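Local coordinates for protein pyridoxamine 5'-phosphate oxidase (Burkholderia, PDB 4HMW) that uses FMN to catalyse several oxidations in the terminal steps of phenazine biosynthesis, passing electrons to oxygen and releasing hydrogen peroxide, at residues F80-H83 against R87-R90. Numbering follows the deposited sequence.
Sequences FCTH and RKGR. With FMN (flavin mononucleotide), chain D.
The side chains of T82 and K88 lie alongside with opposite headings and join where K88 NZ donates a 2.8 Å hydrogen bond to T82 OG1. The lysine chain, bent at its two outer torsions, curls back so that its ammonium returns to the phosphate beside its own backbone. Its CD packs alongside the threonine methyl, 3.9 Å from T82 CG2. With chi1 at -167°, T82 holds OG1 opposite its backbone N, where the hydroxyl accepts from K88 and donates to FMN O2 at 2.7 Å. One residue earlier, C81 O receives FMN N3 at 2.8 Å (N-H...O angle 161°), so adjacent strand residues bind the flavin's pyrimidine ring. K88 grips FMN O1P twice, through NZ at 2.8 Å and through its backbone N at 2.8 Å, the latter nearly straight at 162°. T82 OG1, S86 OG, FMN O1P and FMN O4' must share the three N-H groups of NZ. The ammonium's charge probably offsets that of the phosphate. S86 OG also bonds to H83 O and G89 N, linking the loop to both segments. Phosphate at the first turn of helix 87-95 and pyrimidine edge on strand 77-83 belong to this pyridoxamine 5'-phosphate oxidase family member's FMN site, completed by Q110 and R198 of the second subunit.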
# COMPACT_ATOMS: atom_id res chain seq x y z
N PHE B 80 -7.70 13.48 3.00
CA PHE B 80 -7.56 12.66 4.22
C PHE B 80 -7.12 13.53 5.38
O PHE B 80 -6.62 14.63 5.18
CB PHE B 80 -6.61 11.48 4.00
CG PHE B 80 -5.21 11.86 3.74
CD1 PHE B 80 -4.79 12.20 2.46
CD2 PHE B 80 -4.28 11.90 4.78
CE1 PHE B 80 -3.47 12.54 2.21
CE2 PHE B 80 -2.98 12.26 4.54
CZ PHE B 80 -2.57 12.60 3.25
N CYS B 81 -7.29 13.01 6.59
CA CYS B 81 -6.84 13.70 7.82
C CYS B 81 -5.81 12.88 8.60
O CYS B 81 -5.84 11.66 8.60
CB CYS B 81 -8.02 13.94 8.76
SG CYS B 81 -9.23 15.04 8.07
N THR B 82 -4.93 13.56 9.32
CA THR B 82 -3.94 12.88 10.10
C THR B 82 -3.31 13.89 11.06
O THR B 82 -3.70 15.03 11.11
CB THR B 82 -2.87 12.26 9.21
OG1 THR B 82 -2.10 11.36 10.02
CG2 THR B 82 -1.96 13.32 8.57
N HIS B 83 -2.35 13.45 11.86
CA HIS B 83 -1.63 14.37 12.74
C HIS B 83 -0.40 14.88 12.01
O HIS B 83 0.37 14.09 11.50
CB HIS B 83 -1.18 13.69 14.02
CG HIS B 83 -2.31 13.33 14.93
ND1 HIS B 83 -2.21 13.39 16.30
CD2 HIS B 83 -3.54 12.83 14.67
CE1 HIS B 83 -3.35 13.00 16.85
NE2 HIS B 83 -4.17 12.64 15.88
N ARG B 87 4.59 10.44 11.77
CA ARG B 87 5.67 10.15 10.85
C ARG B 87 5.31 10.57 9.45
O ARG B 87 6.12 11.20 8.78
CB ARG B 87 6.06 8.67 10.88
CG ARG B 87 7.16 8.31 9.86
CD ARG B 87 7.61 6.84 9.95
NE ARG B 87 8.09 6.51 11.30
CZ ARG B 87 9.29 6.84 11.79
NH1 ARG B 87 10.14 7.52 11.06
NH2 ARG B 87 9.64 6.50 13.03
N LYS B 88 4.07 10.28 9.01
CA LYS B 88 3.69 10.64 7.65
C LYS B 88 3.65 12.16 7.51
O LYS B 88 3.99 12.71 6.47
CB LYS B 88 2.35 10.01 7.27
CG LYS B 88 1.13 10.83 7.62
CD LYS B 88 -0.14 10.01 7.52
CE LYS B 88 -0.19 8.87 8.54
NZ LYS B 88 -0.10 9.36 9.95
N GLY B 89 3.25 12.82 8.59
CA GLY B 89 3.06 14.27 8.55
C GLY B 89 4.41 14.95 8.41
O GLY B 89 4.59 15.88 7.61
N ARG B 90 5.39 14.46 9.16
CA ARG B 90 6.73 15.02 9.07
C ARG B 90 7.31 14.74 7.69
O ARG B 90 7.95 15.62 7.09
CB ARG B 90 7.61 14.46 10.19
CG ARG B 90 7.13 14.89 11.59
CD ARG B 90 8.02 14.38 12.74
NE ARG B 90 8.14 12.91 12.75
CZ ARG B 90 9.14 12.25 12.16
NH1 ARG B 90 10.10 12.92 11.52
NH2 ARG B 90 9.20 10.92 12.19
N1 FMN D . -4.44 7.28 10.48
C2 FMN D . -4.69 8.60 10.22
O2 FMN D . -3.91 9.45 10.68
N3 FMN D . -5.79 8.98 9.48
C4 FMN D . -6.65 8.05 8.96
O4 FMN D . -7.63 8.42 8.28
C4A FMN D . -6.42 6.70 9.22
N5 FMN D . -7.28 5.74 8.73
C5A FMN D . -7.00 4.39 8.97
C6 FMN D . -7.85 3.43 8.44
C7 FMN D . -7.58 2.08 8.64
C7M FMN D . -8.52 1.03 8.08
C8 FMN D . -6.47 1.71 9.39
C8M FMN D . -6.17 0.26 9.64
C9 FMN D . -5.61 2.69 9.92
C9A FMN D . -5.87 4.02 9.70
N10 FMN D . -5.03 4.99 10.25
C10 FMN D . -5.30 6.31 9.97
C1' FMN D . -3.82 4.63 11.07
C2' FMN D . -2.59 4.55 10.21
O2' FMN D . -2.55 3.30 9.54
C3' FMN D . -1.31 4.72 11.01
O3' FMN D . -1.28 3.89 12.16
C4' FMN D . -1.10 6.18 11.40
O4' FMN D . -1.83 7.22 10.80
C5' FMN D . 0.28 6.50 11.92
O5' FMN D . 1.06 6.48 10.76
P FMN D . 2.59 7.00 10.71
O1P FMN D . 2.47 8.48 10.50
O2P FMN D . 3.25 6.61 12.03
O3P FMN D . 3.20 6.27 9.51